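Local coordinates for protein Bd0816 (Bdellovibrio bacteriovorus HD100, PDB 5CER) that probably acts as a serine-type D-Ala-D-Ala carboxypeptidase of the peptidase S13 family, a penicillin-binding-protein-like hydrolase, at residues M1-A13 with V19-L31. The protein carries 2 engineered substitutions. Sequence-based numbering, arbitrary orientation.
Sequences MVYVNSVCHMKAA and VEGEGDMQKKFPL. Engineered in segment 1-13: M1 (natural residue Lys).
V7 and E22 face each other as one antiparallel hydrogen-bonded pair, H9 and E20 as the next, so four backbone bonds stitch strand 3-11 to residues 20-22. V7 N reaches E22 O at 2.9 Å, and H9 N reaches E20 O at 2.8 Å. Between these pairs C8 sits opposite G21, whose CA-H points at V7 O.

On the face shared by V7, H9, E20 and E22, the V7 and E22 side chains run side by side, CB to CB 4.0 Å. E22 extends past V7 CG2 and brings OE1 to 3.6 Å from V4 CG1, while its other oxygen, OE2, forms a salt bridge with K368 of helix 356-375. H9 CG sits between its own backbone N and carbonyl carbon (chi1 45°), which lays the imidazole across the neighbouring strand, with E20 O 3.4 Å above the centre of one ring face.

The two strands form a beta hairpin at the margin of the antiparallel sheet, strand 19-21 being outermost within this chain. Helices 270-286 (I274 against C8 and M10) and 356-375 (L372 against H9) pack on its two faces, consistent with the penicillin-binding domain of the beta-lactamase clan. On the strand 339-348 side, N5 and S6 both face L346, a classic beta bulge.

Apolar contacts occupy the face toward helix 270-286: C8 SG meets M25 CG at 3.3 Å and also touches V19 CG1, whose sister methyl CG2 packs on M10 SD.

Past the corner at E22, the chain makes a type I turn from D24 to K27, and F29 returns to N5. The N5 amide lies flat on the phenyl ring, planes 4° apart, with CB over the ring centre; K27 CG lies over the opposite face, toward its rim. Two waters bridge the segments: one accepts from N5 ND2 and donates to P30 O, the other accepts from S6 OG and donates to D24 O and K27 O.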
ATOM      1  N   MET A   1      12.189 -11.890  16.170  1.00 29.44           N
ATOM      2  CA  MET A   1      13.579 -11.459  15.829  1.00 29.58           C
ATOM      3  C   MET A   1      13.620 -10.696  14.518  1.00 28.57           C
ATOM      4  O   MET A   1      12.859 -11.037  13.571  1.00 29.69           O
ATOM      5  CB  MET A   1      14.539 -12.649  15.754  1.00 30.69           C
ATOM      6  CG  MET A   1      14.978 -13.119  17.118  1.00 33.10           C
ATOM      7  SD  MET A   1      15.967 -14.630  17.251  1.00 36.27           S
ATOM      8  CE  MET A   1      16.858 -14.605  15.745  1.00 36.55           C
ATOM      9  N   VAL A   2      14.493  -9.691  14.441  1.00 26.78           N
ATOM     10  CA  VAL A   2      14.600  -8.876  13.256  1.00 26.03           C
ATOM     11  C   VAL A   2      16.010  -8.863  12.797  1.00 26.59           C
ATOM     12  O   VAL A   2      16.912  -8.547  13.572  1.00 28.21           O
ATOM     13  CB  VAL A   2      14.151  -7.429  13.516  1.00 26.01           C
ATOM     14  CG1 VAL A   2      14.172  -6.621  12.226  1.00 25.00           C
ATOM     15  CG2 VAL A   2      12.732  -7.407  14.095  1.00 26.33           C
ATOM     16  N   TYR A   3      16.207  -9.155  11.526  1.00 26.45           N
ATOM     17  CA  TYR A   3      17.529  -9.136  10.942  1.00 27.09           C
ATOM     18  C   TYR A   3      17.524  -9.098   9.438  1.00 26.73           C
ATOM     19  O   TYR A   3      16.509  -9.395   8.778  1.00 25.04           O
ATOM     20  CB  TYR A   3      18.355 -10.343  11.398  1.00 28.67           C
ATOM     21  CG  TYR A   3      17.712 -11.687  11.198  1.00 28.89           C
ATOM     22  CD1 TYR A   3      17.829 -12.379   9.990  1.00 28.47           C
ATOM     23  CD2 TYR A   3      16.996 -12.294  12.243  1.00 29.65           C
ATOM     24  CE1 TYR A   3      17.248 -13.634   9.826  1.00 28.30           C
ATOM     25  CE2 TYR A   3      16.416 -13.552  12.084  1.00 29.20           C
ATOM     26  CZ  TYR A   3      16.561 -14.211  10.885  1.00 28.44           C
ATOM     27  OH  TYR A   3      15.984 -15.440  10.746  1.00 29.08           O
ATOM     28  N   VAL A   4      18.692  -8.729   8.906  1.00 26.89           N
ATOM     29  CA  VAL A   4      18.896  -8.563   7.457  1.00 26.16           C
ATOM     30  C   VAL A   4      19.057  -9.937   6.800  1.00 25.36           C
ATOM     31  O   VAL A   4      19.898 -10.686   7.196  1.00 25.15           O
ATOM     32  CB  VAL A   4      20.134  -7.708   7.154  1.00 25.28           C
ATOM     33  CG1 VAL A   4      20.395  -7.671   5.635  1.00 25.22           C
ATOM     34  CG2 VAL A   4      19.944  -6.282   7.680  1.00 24.52           C
ATOM     35  N   ASN A   5      18.167 -10.270   5.877  1.00 24.65           N
ATOM     36  CA  ASN A   5      18.336 -11.405   5.027  1.00 25.56           C
ATOM     37  C   ASN A   5      19.320 -11.058   3.958  1.00 25.83           C
ATOM     38  O   ASN A   5      20.257 -11.748   3.734  1.00 28.16           O
ATOM     39  CB  ASN A   5      16.982 -11.837   4.431  1.00 26.55           C
ATOM     40  CG  ASN A   5      16.088 -12.598   5.446  1.00 26.79           C
ATOM     41  OD1 ASN A   5      16.607 -13.299   6.308  1.00 27.87           O
ATOM     42  ND2 ASN A   5      14.748 -12.476   5.315  1.00 24.82           N
ATOM     43  N   SER A   6      19.116  -9.935   3.318  1.00 26.14           N
ATOM     44  CA  SER A   6      19.819  -9.611   2.095  1.00 25.25           C
ATOM     45  C   SER A   6      19.576  -8.134   1.717  1.00 24.02           C
ATOM     46  O   SER A   6      18.466  -7.617   1.889  1.00 22.32           O
ATOM     47  CB  SER A   6      19.236 -10.478   0.990  1.00 25.73           C
ATOM     48  OG  SER A   6      20.025 -10.388  -0.158  1.00 25.72           O
ATOM     49  N   VAL A   7      20.609  -7.482   1.181  1.00 24.62           N
ATOM     50  CA  VAL A   7      20.501  -6.163   0.588  1.00 24.59           C
ATOM     51  C   VAL A   7      21.251  -6.149  -0.744  1.00 25.21           C
ATOM     52  O   VAL A   7      22.370  -6.630  -0.818  1.00 25.98           O
ATOM     53  CB  VAL A   7      21.085  -5.089   1.543  1.00 25.13           C
ATOM     54  CG1 VAL A   7      21.182  -3.711   0.873  1.00 25.60           C
ATOM     55  CG2 VAL A   7      20.225  -4.958   2.775  1.00 25.18           C
ATOM     56  N   CYS A   8      20.683  -5.501  -1.764  1.00 24.66           N
ATOM     57  CA  CYS A   8      21.346  -5.295  -3.032  1.00 24.44           C
ATOM     58  C   CYS A   8      21.213  -3.863  -3.462  1.00 23.71           C
ATOM     59  O   CYS A   8      20.163  -3.268  -3.293  1.00 21.36           O
ATOM     60  CB  CYS A   8      20.654  -6.082  -4.110  1.00 26.59           C
ATOM     61  SG  CYS A   8      21.172  -7.763  -4.099  1.00 32.75           S
ATOM     62  N   HIS A   9      22.225  -3.380  -4.182  1.00 24.56           N
ATOM     63  CA  HIS A   9      22.064  -2.201  -4.975  1.00 24.56           C
ATOM     64  C   HIS A   9      22.968  -2.136  -6.184  1.00 25.53           C
ATOM     65  O   HIS A   9      24.048  -2.719  -6.211  1.00 27.64           O
ATOM     66  CB  HIS A   9      22.189  -0.966  -4.088  1.00 24.72           C
ATOM     67  CG  HIS A   9      23.333  -1.030  -3.131  1.00 24.46           C
ATOM     68  ND1 HIS A   9      23.171  -1.263  -1.775  1.00 23.46           N
ATOM     69  CD2 HIS A   9      24.653  -0.882  -3.341  1.00 23.52           C
ATOM     70  CE1 HIS A   9      24.350  -1.287  -1.204  1.00 23.42           C
ATOM     71  NE2 HIS A   9      25.260  -1.045  -2.129  1.00 24.18           N
ATOM     72  N   MET A  10      22.500  -1.384  -7.186  1.00 25.56           N
ATOM     73  CA  MET A  10      23.110  -1.342  -8.495  1.00 25.00           C
ATOM     74  C   MET A  10      22.776   0.036  -9.067  1.00 24.81           C
ATOM     75  O   MET A  10      21.647   0.489  -8.956  1.00 24.14           O
ATOM     76  CB  MET A  10      22.521  -2.474  -9.366  1.00 23.98           C
ATOM     77  CG  MET A  10      23.129  -2.562 -10.756  1.00 23.52           C
ATOM     78  SD  MET A  10      22.442  -3.927 -11.684  1.00 23.77           S
ATOM     79  CE  MET A  10      20.866  -3.236 -12.184  1.00 24.20           C
ATOM     80  N   LYS A  11      23.760   0.685  -9.712  1.00 24.20           N
ATOM     81  CA  LYS A  11      23.505   1.899 -10.384  1.00 23.16           C
ATOM     82  C   LYS A  11      22.626   1.710 -11.632  1.00 22.51           C
ATOM     83  O   LYS A  11      22.767   0.742 -12.368  1.00 20.29           O
ATOM     84  CB  LYS A  11      24.791   2.516 -10.805  1.00 25.43           C
ATOM     85  CG  LYS A  11      24.576   3.927 -11.304  1.00 26.39           C
ATOM     86  CD  LYS A  11      25.852   4.649 -11.597  1.00 27.31           C
ATOM     87  CE  LYS A  11      25.527   6.056 -12.075  1.00 28.33           C
ATOM     88  NZ  LYS A  11      26.818   6.755 -12.222  1.00 31.36           N
ATOM     89  N   ALA A  12      21.697   2.657 -11.828  1.00 22.10           N
ATOM     90  CA  ALA A  12      20.780   2.635 -12.960  1.00 22.24           C
ATOM     91  C   ALA A  12      21.511   3.206 -14.136  1.00 23.41           C
ATOM     92  O   ALA A  12      21.911   4.360 -14.102  1.00 25.85           O
ATOM     93  CB  ALA A  12      19.518   3.447 -12.689  1.00 21.77           C
ATOM     94  N   ALA A  13      21.679   2.406 -15.165  1.00 22.96           N
ATOM     95  CA  ALA A  13      22.425   2.818 -16.305  1.00 23.56           C
ATOM     96  C   ALA A  13      21.930   2.046 -17.503  1.00 23.38           C
ATOM     97  O   ALA A  13      21.024   1.253 -17.388  1.00 22.14           O
ATOM     98  CB  ALA A  13      23.926   2.571 -16.060  1.00 23.68           C
ATOM     99  N   VAL A  19      26.944  -4.934  -8.621  1.00 23.60           N
ATOM    100  CA  VAL A  19      26.007  -5.055  -7.524  1.00 22.08           C
ATOM    101  C   VAL A  19      26.734  -5.266  -6.205  1.00 21.54           C
ATOM    102  O   VAL A  19      27.617  -6.066  -6.096  1.00 21.58           O
ATOM    103  CB  VAL A  19      25.073  -6.249  -7.690  1.00 21.93           C
ATOM    104  CG1 VAL A  19      24.041  -6.228  -6.551  1.00 21.37           C
ATOM    105  CG2 VAL A  19      24.424  -6.204  -9.059  1.00 21.77           C
ATOM    106  N   GLU A  20      26.330  -4.513  -5.207  1.00 22.38           N
ATOM    107  CA  GLU A  20      26.897  -4.586  -3.849  1.00 23.87           C
ATOM    108  C   GLU A  20      25.753  -4.620  -2.850  1.00 23.05           C
ATOM    109  O   GLU A  20      24.614  -4.420  -3.210  1.00 21.53           O
ATOM    110  CB  GLU A  20      27.882  -3.406  -3.579  1.00 24.49           C
ATOM    111  CG  GLU A  20      29.179  -3.584  -4.339  1.00 26.48           C
ATOM    112  CD  GLU A  20      30.222  -2.478  -4.135  1.00 28.53           C
ATOM    113  OE1 GLU A  20      29.851  -1.311  -4.000  1.00 29.05           O
ATOM    114  OE2 GLU A  20      31.422  -2.803  -4.128  1.00 31.13           O
ATOM    115  N   GLY A  21      26.084  -4.889  -1.597  1.00 24.57           N
ATOM    116  CA  GLY A  21      25.070  -5.067  -0.551  1.00 24.70           C
ATOM    117  C   GLY A  21      25.518  -5.887   0.635  1.00 24.46           C
ATOM    118  O   GLY A  21      26.644  -5.806   1.057  1.00 25.64           O
ATOM    119  N   GLU A  22      24.630  -6.723   1.119  1.00 25.17           N
ATOM    120  CA  GLU A  22      24.845  -7.510   2.296  1.00 25.93           C
ATOM    121  C   GLU A  22      24.182  -8.832   2.116  1.00 24.44           C
ATOM    122  O   GLU A  22      23.107  -8.909   1.563  1.00 24.38           O
ATOM    123  CB  GLU A  22      24.151  -6.850   3.494  1.00 29.49           C
ATOM    124  CG  GLU A  22      24.598  -5.442   3.867  1.00 31.05           C
ATOM    125  CD  GLU A  22      23.736  -4.891   5.002  1.00 34.82           C
ATOM    126  OE1 GLU A  22      23.346  -5.672   5.916  1.00 36.81           O
ATOM    127  OE2 GLU A  22      23.426  -3.683   4.969  1.00 37.76           O
ATOM    128  N   GLY A  23      24.781  -9.881   2.654  1.00 24.73           N
ATOM    129  CA  GLY A  23      24.166 -11.224   2.658  1.00 24.03           C
ATOM    130  C   GLY A  23      24.296 -11.884   1.302  1.00 23.63           C
ATOM    131  O   GLY A  23      25.018 -11.402   0.432  1.00 22.70           O
ATOM    132  N   ASP A  24      23.579 -12.988   1.167  1.00 23.95           N
ATOM    133  CA  ASP A  24      23.618 -13.836  -0.003  1.00 24.73           C
ATOM    134  C   ASP A  24      22.616 -13.318  -0.981  1.00 26.52           C
ATOM    135  O   ASP A  24      21.395 -13.408  -0.763  1.00 27.85           O
ATOM    136  CB  ASP A  24      23.289 -15.273   0.418  1.00 24.38           C
ATOM    137  CG  ASP A  24      23.501 -16.292  -0.678  1.00 24.44           C
ATOM    138  OD1 ASP A  24      23.766 -15.884  -1.829  1.00 25.59           O
ATOM    139  OD2 ASP A  24      23.496 -17.500  -0.371  1.00 23.82           O
ATOM    140  N   MET A  25      23.101 -12.713  -2.048  1.00 28.48           N
ATOM    141  CA  MET A  25      22.230 -12.243  -3.156  1.00 30.70           C
ATOM    142  C   MET A  25      21.537 -13.339  -3.931  1.00 28.94           C
ATOM    143  O   MET A  25      20.632 -13.039  -4.711  1.00 26.02           O
ATOM    144  CB  MET A  25      23.060 -11.571  -4.240  1.00 35.91           C
ATOM    145  CG  MET A  25      23.418 -10.138  -3.972  1.00 40.40           C
ATOM    146  SD  MET A  25      24.582  -9.677  -5.244  1.00 50.35           S
ATOM    147  CE  MET A  25      25.570  -8.623  -4.160  1.00 48.83           C
ATOM    148  N   GLN A  26      22.021 -14.571  -3.806  1.00 27.67           N
ATOM    149  CA  GLN A  26      21.473 -15.684  -4.586  1.00 28.87           C
ATOM    150  C   GLN A  26      20.643 -16.629  -3.733  1.00 28.41           C
ATOM    151  O   GLN A  26      20.332 -17.717  -4.182  1.00 27.30           O
ATOM    152  CB  GLN A  26      22.597 -16.465  -5.253  1.00 29.85           C
ATOM    153  CG  GLN A  26      23.415 -15.658  -6.227  1.00 30.76           C
ATOM    154  CD  GLN A  26      24.521 -16.477  -6.859  1.00 32.41           C
ATOM    155  OE1 GLN A  26      24.856 -17.550  -6.390  1.00 36.20           O
ATOM    156  NE2 GLN A  26      25.129 -15.943  -7.894  1.00 33.75           N
ATOM    157  N   LYS A  27      20.250 -16.203  -2.526  1.00 27.87           N
ATOM    158  CA  LYS A  27      19.382 -17.030  -1.707  1.00 27.40           C
ATOM    159  C   LYS A  27      17.973 -16.509  -1.761  1.00 26.05           C
ATOM    160  O   LYS A  27      17.720 -15.310  -1.581  1.00 26.85           O
ATOM    161  CB  LYS A  27      19.880 -17.067  -0.259  1.00 28.95           C
ATOM    162  CG  LYS A  27      19.010 -17.983   0.599  1.00 30.07           C
ATOM    163  CD  LYS A  27      19.519 -18.212   2.015  1.00 30.63           C
ATOM    164  CE  LYS A  27      18.443 -18.944   2.809  1.00 29.26           C
ATOM    165  NZ  LYS A  27      18.890 -19.150   4.208  1.00 29.83           N
ATOM    166  N   LYS A  28      17.040 -17.417  -1.977  1.00 26.82           N
ATOM    167  CA  LYS A  28      15.616 -17.085  -1.948  1.00 25.41           C
ATOM    168  C   LYS A  28      15.144 -16.728  -0.564  1.00 24.40           C
ATOM    169  O   LYS A  28      15.423 -17.409   0.399  1.00 22.63           O
ATOM    170  CB  LYS A  28      14.774 -18.234  -2.456  1.00 26.57           C
ATOM    171  CG  LYS A  28      15.005 -18.535  -3.914  1.00 26.99           C
ATOM    172  CD  LYS A  28      14.060 -19.604  -4.382  1.00 28.40           C
ATOM    173  CE  LYS A  28      14.486 -20.962  -3.898  1.00 31.06           C
ATOM    174  NZ  LYS A  28      13.393 -21.928  -4.156  1.00 34.41           N
ATOM    175  N   PHE A  29      14.422 -15.613  -0.483  1.00 24.36           N
ATOM    176  CA  PHE A  29      13.778 -15.169   0.747  1.00 24.24           C
ATOM    177  C   PHE A  29      12.339 -14.766   0.462  1.00 22.86           C
ATOM    178  O   PHE A  29      12.031 -14.330  -0.648  1.00 24.43           O
ATOM    179  CB  PHE A  29      14.538 -13.974   1.387  1.00 23.52           C
ATOM    180  CG  PHE A  29      15.906 -14.305   1.889  1.00 23.40           C
ATOM    181  CD1 PHE A  29      16.076 -15.093   3.036  1.00 24.26           C
ATOM    182  CD2 PHE A  29      17.048 -13.807   1.253  1.00 23.60           C
ATOM    183  CE1 PHE A  29      17.365 -15.386   3.501  1.00 24.83           C
ATOM    184  CE2 PHE A  29      18.332 -14.093   1.722  1.00 23.20           C
ATOM    185  CZ  PHE A  29      18.488 -14.888   2.837  1.00 24.00           C
ATOM    186  N   PRO A  30      11.486 -14.816   1.472  1.00 22.21           N
ATOM    187  CA  PRO A  30      10.149 -14.241   1.291  1.00 21.79           C
ATOM    188  C   PRO A  30      10.142 -12.769   0.873  1.00 22.50           C
ATOM    189  O   PRO A  30      10.834 -11.957   1.472  1.00 23.00           O
ATOM    190  CB  PRO A  30       9.503 -14.379   2.680  1.00 21.42           C
ATOM    191  CG  PRO A  30      10.313 -15.406   3.379  1.00 21.89           C
ATOM    192  CD  PRO A  30      11.711 -15.263   2.860  1.00 22.00           C
ATOM    193  N   LEU A  31       9.345 -12.459  -0.142  1.00 23.70           N
ATOM    194  CA  LEU A  31       9.278 -11.130  -0.743  1.00 24.13           C
ATOM    195  C   LEU A  31       8.206 -10.235  -0.118  1.00 24.14           C
ATOM    196  O   LEU A  31       8.364  -9.006  -0.156  1.00 21.20           O
ATOM    197  CB  LEU A  31       8.991 -11.207  -2.254  1.00 24.06           C
ATOM    198  CG  LEU A  31       9.991 -11.967  -3.119  1.00 25.29           C
ATOM    199  CD1 LEU A  31       9.569 -11.943  -4.583  1.00 25.31           C
ATOM    200  CD2 LEU A  31      11.382 -11.391  -2.968  1.00 25.26           C
TER
HETATM  201  O   HOH W   1      12.643 -11.384   3.540  1.00 17.52           O
HETATM  202  O   HOH W   2      18.887 -12.746  -1.728  1.00 23.77           O